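Long-range contacts in hypothetical glycoside hydrolase (Bacteroides vulgatus, PDB 3S30), which is of unknown function but is probably a glycoside hydrolase or carbohydrate-binding protein, built on a galactose-binding domain-like fold that holds a sodium ion: residues V112-N117 and G140-G145; N117-L122 and N151-S156; N165-I170 and I321-S326; G223-K228 and S338-D343; E254-V259 and H273-A278. All coordinates share one frame; numbering follows the deposited sequence.

Contact 1: V112-N117 and G140-G145; sequences VPYNKN and GFALTG
Asn115 and Asn117 reach from the type I' turn of a beta hairpin, the link between strands 108-114 and 117-124, to backbone carbonyls of 140-145. The hairpin is closed by its own backbone: Tyr114 and Asn117 exchange backbone bonds in both directions, with Asn117 N 2.7 Å from Tyr114 O. Asn115 takes positive phi and psi, a left-handed conformation that asparagine tolerates better than most residues with a side chain, which suits it to this turn. Its CG lies opposite the backbone N (chi1 -172°), which carries the amide out to the helical turn. There Asn115 ND2 donates to Ala142 O at 2.6 Å; the bond is almost straight, at 177°, and lies in the planes of both the amide and the carbonyl. Asn117 supplies the second bond, ND2 to Gly145 O at 2.8 Å, within its own amide plane but tilted from that of the carbonyl. The same ND2 makes a weak bond back to Tyr114 O, while Asn117 OD1 accepts from Tyr148 N, so both ends of this buried amide are satisfied. Outside the pair of segments, Ser146 OG bonds to Asn115 O and adds another tie to the turn.

Beside these polar links Tyr114 presents its ring edge. Ala142 CB sits in the ring plane, 3.7 Å from Tyr114 CD2, and the small methyl suits so close an approach to the hairpin. Leu143 bends back to join it, its CD2 lying 3.5 Å from Tyr114 CE2.

Contact 2: N117-L122 and N151-S156; sequences NEYYVL and NDFPTS
Phe153 lies flat against segment 117-122, with Tyr119 CB directly over the centre of its ring. The approach is a CH-pi contact: Tyr119 CB stands 3.4 Å from the centroid of the Phe153 ring and only 2° off the normal. Tyr119 holds its CG between the backbone N and the carbonyl carbon (chi1 60°), which swings its ring across the strand; the two aromatic planes meet obliquely at 48° with centroids 5.3 Å apart. Asn117 CB touches the rim of the phenylalanine in the ring plane, at CZ, and Phe153 CE1 comes within 3.2 Å of Glu118 O. A broad, apolar, flat side chain suits a place where it must cover several residues of one strand at once; Phe141 meets the same ring edge-to-face.

The contact lays the hairpin strand 117-124 against the segment that leads into strand 155-158, which pairs with strand 166-173 in the main beta structure of this galactose-binding domain-like fold. The two backbones do not bond directly here. A water bridges them instead, accepting from Tyr120 N at 2.9 Å and donating to Thr155 O. Asn138 reinforces the bridge, its ND2 bonding to the carbonyls of both Tyr120 and Thr155.

Tyr120, which loses much of its surface to this contact, meets Ser156 through its ring edge, with Tyr120 CD2 3.3 Å from Ser156 OG and the hydroxyl near the ring plane. Serine is small enough to let the tyrosine in, and its OG donates to Asn151 OD1 at 3.2 Å, approaching from above the carbonyl plane.

Contact 3: N165-I170 and I321-S326; sequences NCLQLI and IVLSAS. With NA (sodium ion), chain C.
Leu169 points its side chain at Leu323 and Ala325 inside the galactose-binding domain-like beta fold, where strands 166-170 and 321-324 lie near each other without pairing. Strand 185-191 is hydrogen-bonded to both, and their inward side chains face each other across the apolar interior. The strand axes approach to 8.5 Å and run at 55° to each other, a spacing filled by leucine branches and too wide for backbone bonding.

Leu169 holds CG opposite its carbonyl carbon (chi1 -58°), which turns the branch toward the facing strand, where Leu169 CD1 reaches 3.9 Å from Leu323 CB and lies similarly close to the carbonyl of Leu323. Two residues earlier, Leu167 takes the other common setting, with CG opposite the backbone N (chi1 -173°). Its CD2 meets Leu323 CD1 at 3.8 Å, the two side chains passing at a slant with a single methyl each in touch. Leu323 thus faces both leucines, one by its CB and the other by its branch end. Ala325 fits where the backbones draw nearest: Ala325 CB lies 4.1 Å from Leu169 CB and also rests on Leu169 O, and its small size allows the approach.

Just before strand 166-170 the chain turns from this apolar interior to a metal site shared with Asn105, Glu107 and Asp343, to which Asn165 contributes its backbone O, 2.4 Å from the sodium ion.

Contact 4: G223-K228 and S338-D343; sequences GYYKYK and STLLID. With NA (sodium ion), chain C.
Tyr225, Tyr227, Leu340 and Ile342 form the apolar face of this antiparallel pair. Tyr225 CB meets Ile342 CD1 at 3.4 Å, and its ring carbon CD2 touches Leu340 CD1, the two side chains crossing at about a right angle. Tyr227, with CG opposite the backbone N (chi1 -173°), swings its ring alongside the partner strand, and CD1 packs 4.0 Å from Leu340 CB. Its hydroxyl bonds to Ala325 O, so tyrosine serves both as apolar filler and as polar tether. With a valine in place of Tyr227, Ala325 O would probably lose that partner and a gap would open beside Leu340.

Six backbone bonds join the strands, two each for Tyr224 with Asp343, Lys226 with Leu341 and Lys228 with Thr339; Thr339 N to Lys228 O measures 2.9 Å. On the opposite face, Lys226 CB lies 4.2 Å from Leu341 CB, and the long Lys226 chain carries its ammonium to a cation-pi contact with Trp291. At the polar edge Asp343 binds the sodium ion through OD1, while OD2 accepts from Arg162 N.

Strand 339-349 here runs between 218-228 and 166-173, and strand 291-297 flanks 218-228 on its other side.

Contact 5: E254-V259 and H273-A278; sequences EKTKDV and HENMVA
A type I turn from His273 to Met276, leading into strand 276-281, docks through Asn275 on the loop that leaves strand 247-254. The backbone of Glu254 is gripped twice: its N donates to Asn275 O at 2.9 Å, and its O accepts from Asn275 ND2 at 2.8 Å. Asn275 ND2 also gives its second hydrogen to Thr256 OG1 at 3.0 Å. Both acceptors lie in or near the amide plane, where its N-H bonds point. Thr256 turns OG1 into place between its backbone N and carbonyl carbon (chi1 48°), at the start of a second type I turn, Thr256 to Val259.

Val259 comes from the other side, its CG1 3.5 Å from Asn275 CG, a branched side chain that covers the amide while leaving its N-H bonds intact. A leucine in place of Asn275 would probably leave Glu254 O and Thr256 OG1 without their shared donor and the loop less firmly held. Val277 CG2 rests 3.7 Å from Glu254 N, while the Glu254 carboxylate forms a salt bridge with Lys311.

Just beyond, Val277 and Ala278 both stand opposite Phe252, a classic beta bulge in the antiparallel pairing of strands 247-254 and 276-281.

How the contacts relate
From the N terminus, contact 1 closes the first loop, from the hairpin to the helical turn, and contact 2 crosses it, sharing Asn117 and carrying the hairpin on to strand 155-158. Contact 3 opens after contact 2 has closed; strands 155-158 and 166-173 are neighbours, joined for instance by a backbone bond between Pro154 and Ile170. Contact 3 spans some 150 residues and crosses contact 4, which closes a loop of about 110 residues by pairing 218-228 with 339-349; the two meet at Leu169 and Leu340 and at the sodium ion. Contact 5 closes a short loop nested inside both, tying the loop after 247-254 to the start of 276-281, across the molecule's centre from contacts 2 and 4.

Contact 1: V112-N117 and G140-G145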
# COMPACT_ATOMS: atom_id res chain seq x y z
N VAL A 112 13.32 4.68 11.68
CA VAL A 112 13.90 3.35 11.77
C VAL A 112 15.18 3.28 10.94
O VAL A 112 15.18 3.71 9.78
CB VAL A 112 12.90 2.28 11.25
CG1 VAL A 112 13.60 0.97 10.92
CG2 VAL A 112 11.78 2.05 12.26
N PRO A 113 16.28 2.74 11.52
CA PRO A 113 17.54 2.62 10.79
C PRO A 113 17.65 1.32 10.02
O PRO A 113 17.12 0.30 10.47
CB PRO A 113 18.59 2.62 11.91
CG PRO A 113 17.89 1.94 13.05
CD PRO A 113 16.43 2.34 12.94
N TYR A 114 18.32 1.35 8.87
CA TYR A 114 18.72 0.14 8.16
C TYR A 114 19.77 0.45 7.10
O TYR A 114 19.63 1.44 6.38
CB TYR A 114 17.52 -0.52 7.49
CG TYR A 114 17.71 -1.98 7.14
CD1 TYR A 114 17.90 -2.94 8.13
CD2 TYR A 114 17.65 -2.40 5.81
CE1 TYR A 114 18.05 -4.29 7.79
CE2 TYR A 114 17.79 -3.73 5.47
CZ TYR A 114 18.00 -4.67 6.46
OH TYR A 114 18.13 -5.98 6.08
N ASN A 115 20.79 -0.39 7.02
CA ASN A 115 21.83 -0.28 6.00
C ASN A 115 22.37 1.14 5.87
O ASN A 115 22.55 1.67 4.77
CB ASN A 115 21.28 -0.79 4.67
CG ASN A 115 22.36 -0.90 3.59
OD1 ASN A 115 23.50 -1.29 3.86
ND2 ASN A 115 21.99 -0.56 2.36
N LYS A 116 22.61 1.76 7.03
CA LYS A 116 23.14 3.13 7.11
C LYS A 116 22.17 4.18 6.55
O LYS A 116 22.57 5.29 6.22
CB LYS A 116 24.54 3.20 6.48
CG LYS A 116 25.54 2.25 7.14
CD LYS A 116 26.94 2.26 6.51
CE LYS A 116 27.85 3.34 7.10
NZ LYS A 116 29.31 3.03 6.91
N ASN A 117 20.89 3.82 6.48
CA ASN A 117 19.80 4.73 6.13
C ASN A 117 18.83 4.82 7.30
O ASN A 117 18.87 3.98 8.20
CB ASN A 117 19.02 4.21 4.92
CG ASN A 117 19.90 3.89 3.74
OD1 ASN A 117 20.52 4.78 3.16
ND2 ASN A 117 19.95 2.61 3.37
N GLY A 140 13.13 -2.31 1.72
CA GLY A 140 13.67 -2.77 0.45
C GLY A 140 14.51 -1.69 -0.22
O GLY A 140 15.56 -1.98 -0.81
N PHE A 141 14.05 -0.45 -0.11
CA PHE A 141 14.73 0.69 -0.71
C PHE A 141 16.06 0.95 0.03
O PHE A 141 17.06 1.34 -0.58
CB PHE A 141 13.83 1.93 -0.70
CG PHE A 141 14.37 3.07 -1.51
CD1 PHE A 141 14.27 3.07 -2.89
CD2 PHE A 141 14.99 4.15 -0.91
CE1 PHE A 141 14.76 4.12 -3.64
CE2 PHE A 141 15.49 5.20 -1.65
CZ PHE A 141 15.38 5.19 -3.02
N ALA A 142 16.04 0.72 1.34
CA ALA A 142 17.24 0.81 2.18
C ALA A 142 18.42 -0.08 1.72
O ALA A 142 19.58 0.24 1.99
CB ALA A 142 16.86 0.50 3.63
N LEU A 143 18.12 -1.19 1.04
CA LEU A 143 19.17 -2.08 0.49
C LEU A 143 19.91 -1.50 -0.72
O LEU A 143 21.05 -1.90 -0.97
CB LEU A 143 18.60 -3.43 0.08
CG LEU A 143 17.99 -4.35 1.15
CD1 LEU A 143 17.47 -5.63 0.48
CD2 LEU A 143 18.96 -4.69 2.27
N THR A 144 19.28 -0.59 -1.46
CA THR A 144 19.79 -0.12 -2.76
C THR A 144 20.81 1.00 -2.64
O THR A 144 21.42 1.37 -3.65
CB THR A 144 18.64 0.38 -3.73
OG1 THR A 144 18.09 1.64 -3.29
CG2 THR A 144 17.53 -0.67 -3.87
N GLY A 145 20.98 1.56 -1.45
CA GLY A 145 21.94 2.64 -1.25
C GLY A 145 22.16 2.98 0.21
O GLY A 145 21.52 2.41 1.09

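Contact 2: N117-L122 and N151-S156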
# COMPACT_ATOMS: atom_id res chain seq x y z
N ASN A 117 20.89 3.82 6.48
CA ASN A 117 19.80 4.73 6.13
C ASN A 117 18.83 4.82 7.30
O ASN A 117 18.87 3.98 8.20
CB ASN A 117 19.02 4.21 4.92
CG ASN A 117 19.90 3.89 3.74
OD1 ASN A 117 20.52 4.78 3.16
ND2 ASN A 117 19.95 2.61 3.37
N GLU A 118 17.97 5.84 7.27
CA GLU A 118 16.85 5.96 8.18
C GLU A 118 15.57 6.29 7.40
O GLU A 118 15.60 7.10 6.49
CB GLU A 118 17.12 7.06 9.22
CG GLU A 118 18.19 6.70 10.24
CD GLU A 118 18.25 7.68 11.41
OE1 GLU A 118 18.00 8.89 11.20
OE2 GLU A 118 18.54 7.23 12.55
N TYR A 119 14.45 5.65 7.76
CA TYR A 119 13.16 5.89 7.09
C TYR A 119 11.98 5.92 8.07
O TYR A 119 12.14 5.59 9.24
CB TYR A 119 12.94 4.83 6.00
CG TYR A 119 12.91 3.41 6.51
CD1 TYR A 119 11.74 2.86 7.03
CD2 TYR A 119 14.04 2.60 6.45
CE1 TYR A 119 11.70 1.56 7.48
CE2 TYR A 119 14.01 1.29 6.92
CZ TYR A 119 12.84 0.78 7.44
OH TYR A 119 12.79 -0.50 7.89
N TYR A 120 10.81 6.33 7.59
CA TYR A 120 9.60 6.36 8.43
C TYR A 120 8.73 5.10 8.36
O TYR A 120 8.55 4.51 7.28
CB TYR A 120 8.70 7.55 8.07
CG TYR A 120 9.24 8.94 8.38
CD1 TYR A 120 10.03 9.20 9.51
CD2 TYR A 120 8.93 10.00 7.54
CE1 TYR A 120 10.49 10.49 9.77
CE2 TYR A 120 9.39 11.28 7.80
CZ TYR A 120 10.16 11.52 8.90
OH TYR A 120 10.59 12.80 9.11
N VAL A 121 8.22 4.68 9.51
CA VAL A 121 7.13 3.70 9.60
C VAL A 121 5.94 4.48 10.14
O VAL A 121 6.04 5.11 11.19
CB VAL A 121 7.46 2.49 10.53
CG1 VAL A 121 6.33 1.48 10.52
CG2 VAL A 121 8.78 1.81 10.11
N LEU A 122 4.83 4.48 9.41
CA LEU A 122 3.65 5.21 9.82
C LEU A 122 2.80 4.30 10.69
O LEU A 122 2.72 3.09 10.44
CB LEU A 122 2.82 5.70 8.62
CG LEU A 122 3.33 6.84 7.74
CD1 LEU A 122 4.54 6.42 6.94
CD2 LEU A 122 2.23 7.34 6.80
N ASN A 151 12.88 11.50 4.11
CA ASN A 151 12.23 12.16 2.99
C ASN A 151 12.78 11.79 1.59
O ASN A 151 12.19 12.14 0.57
CB ASN A 151 12.22 13.66 3.23
CG ASN A 151 11.10 14.07 4.20
OD1 ASN A 151 9.91 13.84 3.93
ND2 ASN A 151 11.48 14.66 5.32
N ASP A 152 13.87 11.02 1.55
CA ASP A 152 14.33 10.43 0.30
C ASP A 152 13.58 9.15 -0.04
O ASP A 152 13.65 8.71 -1.18
CB ASP A 152 15.82 10.11 0.34
CG ASP A 152 16.65 11.28 0.75
OD1 ASP A 152 16.43 12.40 0.21
OD2 ASP A 152 17.51 11.08 1.63
N PHE A 153 12.89 8.55 0.92
CA PHE A 153 12.25 7.24 0.68
C PHE A 153 10.99 7.29 -0.18
O PHE A 153 10.39 8.35 -0.35
CB PHE A 153 11.99 6.49 2.00
CG PHE A 153 13.21 5.79 2.52
CD1 PHE A 153 14.24 6.52 3.10
CD2 PHE A 153 13.36 4.41 2.38
CE1 PHE A 153 15.38 5.89 3.54
CE2 PHE A 153 14.50 3.78 2.82
CZ PHE A 153 15.51 4.52 3.41
N PRO A 154 10.61 6.15 -0.77
CA PRO A 154 9.39 6.15 -1.58
C PRO A 154 8.13 6.44 -0.76
O PRO A 154 7.16 7.03 -1.28
CB PRO A 154 9.35 4.73 -2.18
CG PRO A 154 10.74 4.16 -2.03
CD PRO A 154 11.36 4.87 -0.86
N THR A 155 8.18 6.07 0.51
CA THR A 155 7.06 6.24 1.42
C THR A 155 7.44 7.10 2.62
O THR A 155 8.36 6.77 3.38
CB THR A 155 6.57 4.87 1.89
OG1 THR A 155 6.21 4.10 0.73
CG2 THR A 155 5.37 5.00 2.80
N SER A 156 6.70 8.19 2.78
CA SER A 156 6.93 9.18 3.83
C SER A 156 5.61 9.90 4.10
O SER A 156 4.54 9.43 3.67
CB SER A 156 8.00 10.19 3.39
OG SER A 156 8.41 11.01 4.48
O HOH W 1 10.55 7.64 4.97

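Contact 3: N165-I170 and I321-S326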
# COMPACT_ATOMS: atom_id res chain seq x y z
N ASN A 165 -0.85 16.58 8.55
CA ASN A 165 0.07 15.86 7.66
C ASN A 165 -0.71 14.87 6.80
O ASN A 165 -1.83 14.47 7.16
CB ASN A 165 1.12 15.03 8.43
CG ASN A 165 1.94 15.84 9.44
OD1 ASN A 165 2.41 16.95 9.16
ND2 ASN A 165 2.15 15.25 10.61
N CYS A 166 -0.11 14.46 5.68
CA CYS A 166 -0.71 13.44 4.80
C CYS A 166 0.31 12.40 4.37
O CYS A 166 1.51 12.57 4.55
CB CYS A 166 -1.37 14.10 3.57
SG CYS A 166 -0.28 14.99 2.41
N LEU A 167 -0.18 11.30 3.81
CA LEU A 167 0.69 10.33 3.15
C LEU A 167 1.33 10.93 1.89
O LEU A 167 0.68 11.64 1.12
CB LEU A 167 -0.12 9.09 2.77
CG LEU A 167 0.66 7.89 2.21
CD1 LEU A 167 1.60 7.35 3.26
CD2 LEU A 167 -0.30 6.79 1.72
N GLN A 168 2.63 10.66 1.71
CA GLN A 168 3.38 11.07 0.53
C GLN A 168 4.03 9.83 -0.08
O GLN A 168 4.99 9.29 0.47
CB GLN A 168 4.45 12.09 0.90
CG GLN A 168 5.27 12.64 -0.26
CD GLN A 168 6.51 13.42 0.22
OE1 GLN A 168 6.43 14.62 0.50
NE2 GLN A 168 7.66 12.71 0.34
N LEU A 169 3.48 9.36 -1.19
CA LEU A 169 4.07 8.26 -1.92
C LEU A 169 4.75 8.82 -3.17
O LEU A 169 4.11 9.44 -4.03
CB LEU A 169 3.00 7.21 -2.26
CG LEU A 169 2.24 6.62 -1.06
CD1 LEU A 169 1.21 5.57 -1.48
CD2 LEU A 169 3.19 6.02 -0.02
N ILE A 170 6.07 8.65 -3.24
CA ILE A 170 6.86 9.07 -4.40
C ILE A 170 7.67 7.88 -4.93
O ILE A 170 8.59 7.40 -4.27
CB ILE A 170 7.79 10.24 -4.06
CG1 ILE A 170 7.03 11.36 -3.34
CG2 ILE A 170 8.45 10.79 -5.32
CD1 ILE A 170 7.89 12.60 -3.02
N ILE A 321 -5.46 -2.77 2.99
CA ILE A 321 -5.57 -1.60 2.17
C ILE A 321 -4.20 -1.46 1.52
O ILE A 321 -3.18 -1.54 2.20
CB ILE A 321 -5.84 -0.34 3.03
CG1 ILE A 321 -7.23 -0.43 3.69
CG2 ILE A 321 -5.69 0.94 2.18
CD1 ILE A 321 -7.45 0.61 4.73
N VAL A 322 -4.18 -1.29 0.20
CA VAL A 322 -2.92 -1.14 -0.50
C VAL A 322 -2.99 0.13 -1.33
O VAL A 322 -3.95 0.34 -2.06
CB VAL A 322 -2.60 -2.36 -1.39
CG1 VAL A 322 -1.21 -2.23 -2.00
CG2 VAL A 322 -2.74 -3.70 -0.60
N LEU A 323 -1.97 0.96 -1.21
CA LEU A 323 -1.89 2.23 -1.93
C LEU A 323 -0.54 2.29 -2.67
O LEU A 323 0.48 1.90 -2.12
CB LEU A 323 -2.00 3.38 -0.92
CG LEU A 323 -3.15 3.25 0.09
CD1 LEU A 323 -2.97 4.16 1.30
CD2 LEU A 323 -4.48 3.50 -0.60
N SER A 324 -0.53 2.78 -3.91
CA SER A 324 0.72 2.85 -4.68
C SER A 324 0.73 4.02 -5.66
O SER A 324 -0.23 4.22 -6.37
CB SER A 324 0.95 1.56 -5.47
OG SER A 324 2.23 1.56 -6.10
N ALA A 325 1.84 4.75 -5.71
CA ALA A 325 2.02 5.85 -6.68
C ALA A 325 2.16 5.36 -8.12
O ALA A 325 1.87 6.11 -9.07
CB ALA A 325 3.21 6.72 -6.31
N SER A 326 2.58 4.12 -8.30
CA SER A 326 2.74 3.52 -9.64
C SER A 326 2.09 2.13 -9.71
O SER A 326 2.63 1.17 -9.17
CB SER A 326 4.23 3.45 -10.03
OG SER A 326 4.84 4.73 -9.92
NA NA C . -3.98 13.82 7.96

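Contact 4: G223-K228 and S338-D343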
# COMPACT_ATOMS: atom_id res chain seq x y z
N GLY A 223 -11.53 8.24 0.98
CA GLY A 223 -10.39 9.09 1.28
C GLY A 223 -10.24 10.17 0.23
O GLY A 223 -11.11 10.34 -0.61
N TYR A 224 -9.13 10.89 0.29
CA TYR A 224 -8.84 11.98 -0.64
C TYR A 224 -7.45 11.80 -1.21
O TYR A 224 -6.56 11.33 -0.50
CB TYR A 224 -8.93 13.34 0.08
CG TYR A 224 -10.34 13.73 0.46
CD1 TYR A 224 -10.96 13.18 1.57
CD2 TYR A 224 -11.06 14.67 -0.30
CE1 TYR A 224 -12.26 13.53 1.93
CE2 TYR A 224 -12.35 15.02 0.04
CZ TYR A 224 -12.95 14.46 1.16
OH TYR A 224 -14.22 14.82 1.51
N TYR A 225 -7.25 12.15 -2.48
CA TYR A 225 -5.94 12.07 -3.12
C TYR A 225 -5.57 13.30 -3.98
O TYR A 225 -6.43 14.12 -4.34
CB TYR A 225 -5.84 10.79 -3.97
CG TYR A 225 -6.39 10.94 -5.37
CD1 TYR A 225 -7.72 10.69 -5.65
CD2 TYR A 225 -5.57 11.34 -6.42
CE1 TYR A 225 -8.23 10.84 -6.94
CE2 TYR A 225 -6.06 11.48 -7.70
CZ TYR A 225 -7.39 11.23 -7.96
OH TYR A 225 -7.88 11.39 -9.24
N LYS A 226 -4.28 13.40 -4.26
CA LYS A 226 -3.73 14.22 -5.32
C LYS A 226 -2.72 13.32 -6.04
O LYS A 226 -2.09 12.47 -5.41
CB LYS A 226 -2.99 15.46 -4.78
CG LYS A 226 -3.83 16.48 -4.01
CD LYS A 226 -2.96 17.68 -3.64
CE LYS A 226 -3.75 18.76 -2.92
NZ LYS A 226 -2.90 19.91 -2.45
N TYR A 227 -2.58 13.49 -7.35
CA TYR A 227 -1.67 12.67 -8.13
C TYR A 227 -1.08 13.43 -9.28
O TYR A 227 -1.78 14.17 -9.98
CB TYR A 227 -2.36 11.43 -8.70
CG TYR A 227 -1.40 10.44 -9.38
CD1 TYR A 227 -0.41 9.78 -8.66
CD2 TYR A 227 -1.49 10.18 -10.73
CE1 TYR A 227 0.46 8.90 -9.28
CE2 TYR A 227 -0.64 9.28 -11.36
CZ TYR A 227 0.32 8.64 -10.62
OH TYR A 227 1.16 7.75 -11.26
N LYS A 228 0.22 13.24 -9.46
CA LYS A 228 0.96 13.80 -10.57
C LYS A 228 1.93 12.69 -11.02
O LYS A 228 2.74 12.21 -10.23
CB LYS A 228 1.66 15.08 -10.10
CG LYS A 228 2.77 15.64 -10.99
CD LYS A 228 2.25 16.41 -12.17
CE LYS A 228 3.32 17.33 -12.75
NZ LYS A 228 2.77 18.17 -13.86
N SER A 338 6.62 10.13 -9.60
CA SER A 338 5.16 9.97 -9.52
C SER A 338 4.76 10.09 -8.08
O SER A 338 5.24 9.33 -7.23
CB SER A 338 4.69 8.63 -10.09
OG SER A 338 4.67 8.66 -11.51
N THR A 339 3.89 11.06 -7.80
CA THR A 339 3.57 11.44 -6.45
C THR A 339 2.07 11.26 -6.18
O THR A 339 1.25 11.89 -6.83
CB THR A 339 4.02 12.89 -6.17
OG1 THR A 339 5.42 12.99 -6.47
CG2 THR A 339 3.80 13.25 -4.69
N LEU A 340 1.75 10.36 -5.26
CA LEU A 340 0.37 10.18 -4.79
C LEU A 340 0.32 10.67 -3.36
O LEU A 340 1.06 10.16 -2.50
CB LEU A 340 -0.05 8.71 -4.85
CG LEU A 340 -1.49 8.36 -4.44
CD1 LEU A 340 -2.54 8.95 -5.38
CD2 LEU A 340 -1.64 6.84 -4.38
N LEU A 341 -0.52 11.67 -3.12
CA LEU A 341 -0.78 12.14 -1.77
C LEU A 341 -2.13 11.57 -1.35
O LEU A 341 -3.06 11.56 -2.12
CB LEU A 341 -0.74 13.68 -1.68
CG LEU A 341 0.56 14.37 -2.12
CD1 LEU A 341 0.50 15.88 -1.95
CD2 LEU A 341 1.79 13.83 -1.39
N ILE A 342 -2.21 11.07 -0.12
CA ILE A 342 -3.47 10.55 0.40
C ILE A 342 -3.71 11.13 1.78
O ILE A 342 -2.78 11.28 2.56
CB ILE A 342 -3.46 9.00 0.52
CG1 ILE A 342 -3.09 8.35 -0.82
CG2 ILE A 342 -4.84 8.49 0.99
CD1 ILE A 342 -4.16 8.60 -1.94
N ASP A 343 -4.96 11.44 2.08
CA ASP A 343 -5.32 11.94 3.39
C ASP A 343 -6.72 11.47 3.79
O ASP A 343 -7.53 11.10 2.93
CB ASP A 343 -5.28 13.46 3.38
CG ASP A 343 -4.92 14.04 4.73
OD1 ASP A 343 -4.84 13.30 5.73
OD2 ASP A 343 -4.69 15.26 4.77
NA NA C . -3.98 13.82 7.96

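Contact 5: E254-V259 and H273-A278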
# COMPACT_ATOMS: atom_id res chain seq x y z
N GLU A 254 -10.86 -14.66 3.75
CA GLU A 254 -11.01 -15.67 4.76
C GLU A 254 -9.68 -16.41 4.89
O GLU A 254 -9.14 -16.87 3.89
CB GLU A 254 -12.13 -16.62 4.35
CG GLU A 254 -12.49 -17.65 5.37
CD GLU A 254 -13.68 -18.50 4.94
OE1 GLU A 254 -14.60 -17.96 4.27
OE2 GLU A 254 -13.70 -19.70 5.29
N LYS A 255 -9.14 -16.48 6.10
CA LYS A 255 -7.91 -17.24 6.33
C LYS A 255 -8.17 -18.73 6.34
O LYS A 255 -9.28 -19.18 6.65
CB LYS A 255 -7.25 -16.81 7.65
CG LYS A 255 -6.55 -15.45 7.56
CD LYS A 255 -5.90 -15.05 8.86
CE LYS A 255 -6.91 -14.52 9.87
NZ LYS A 255 -6.27 -13.72 10.95
N THR A 256 -7.15 -19.50 5.95
CA THR A 256 -7.13 -20.96 6.16
C THR A 256 -5.76 -21.35 6.69
O THR A 256 -4.82 -20.55 6.67
CB THR A 256 -7.41 -21.74 4.86
OG1 THR A 256 -6.61 -21.22 3.79
CG2 THR A 256 -8.89 -21.67 4.48
N LYS A 257 -5.63 -22.59 7.17
CA LYS A 257 -4.40 -23.02 7.84
C LYS A 257 -3.14 -22.67 7.04
O LYS A 257 -2.20 -22.08 7.58
CB LYS A 257 -4.41 -24.52 8.14
CG LYS A 257 -3.64 -24.88 9.42
CD LYS A 257 -2.97 -26.24 9.34
CE LYS A 257 -2.00 -26.43 10.49
NZ LYS A 257 -1.14 -27.63 10.31
N ASP A 258 -3.13 -23.00 5.75
CA ASP A 258 -1.97 -22.74 4.88
C ASP A 258 -2.06 -21.44 4.06
O ASP A 258 -1.23 -21.20 3.19
CB ASP A 258 -1.71 -23.95 3.97
CG ASP A 258 -0.99 -25.09 4.69
OD1 ASP A 258 -0.10 -24.81 5.53
OD2 ASP A 258 -1.30 -26.27 4.41
N VAL A 259 -3.06 -20.61 4.35
CA VAL A 259 -3.21 -19.29 3.72
C VAL A 259 -3.53 -18.24 4.78
O VAL A 259 -4.69 -17.97 5.09
CB VAL A 259 -4.31 -19.31 2.64
CG1 VAL A 259 -4.62 -17.91 2.13
CG2 VAL A 259 -3.91 -20.25 1.48
N HIS A 273 -8.47 -15.00 -5.97
CA HIS A 273 -7.81 -15.94 -5.07
C HIS A 273 -8.91 -16.76 -4.42
O HIS A 273 -10.02 -16.28 -4.24
CB HIS A 273 -6.99 -15.22 -3.99
CG HIS A 273 -5.92 -16.07 -3.38
ND1 HIS A 273 -6.17 -16.98 -2.38
CD2 HIS A 273 -4.60 -16.16 -3.65
CE1 HIS A 273 -5.05 -17.59 -2.05
NE2 HIS A 273 -4.08 -17.12 -2.80
N GLU A 274 -8.62 -18.00 -4.07
CA GLU A 274 -9.65 -18.90 -3.53
C GLU A 274 -10.12 -18.47 -2.12
O GLU A 274 -11.21 -18.82 -1.70
CB GLU A 274 -9.14 -20.35 -3.54
CG GLU A 274 -10.24 -21.41 -3.69
CD GLU A 274 -9.74 -22.72 -4.33
OE1 GLU A 274 -8.53 -22.81 -4.64
OE2 GLU A 274 -10.57 -23.64 -4.53
N ASN A 275 -9.30 -17.68 -1.42
CA ASN A 275 -9.67 -17.18 -0.09
C ASN A 275 -10.37 -15.83 -0.12
O ASN A 275 -10.93 -15.40 0.90
CB ASN A 275 -8.44 -17.11 0.81
CG ASN A 275 -7.89 -18.49 1.14
OD1 ASN A 275 -7.45 -19.22 0.26
ND2 ASN A 275 -7.95 -18.87 2.42
N MSE A 276 -10.36 -15.18 -1.29
CA MSE A 276 -10.93 -13.84 -1.46
C MSE A 276 -12.45 -13.78 -1.23
O MSE A 276 -13.19 -14.62 -1.74
CB MSE A 276 -10.58 -13.28 -2.85
CG MSE A 276 -9.20 -12.59 -2.93
SE MSE A 276 -9.09 -10.95 -1.88
CE MSE A 276 -10.68 -10.06 -2.56
N VAL A 277 -12.89 -12.78 -0.47
CA VAL A 277 -14.32 -12.59 -0.15
C VAL A 277 -14.85 -11.28 -0.75
O VAL A 277 -15.89 -11.28 -1.42
CB VAL A 277 -14.57 -12.63 1.37
CG1 VAL A 277 -16.05 -12.50 1.68
CG2 VAL A 277 -14.02 -13.93 1.97
N ALA A 278 -14.15 -10.18 -0.53
CA ALA A 278 -14.50 -8.91 -1.17
C ALA A 278 -13.27 -8.06 -1.53
O ALA A 278 -12.22 -8.16 -0.90
CB ALA A 278 -15.47 -8.10 -0.28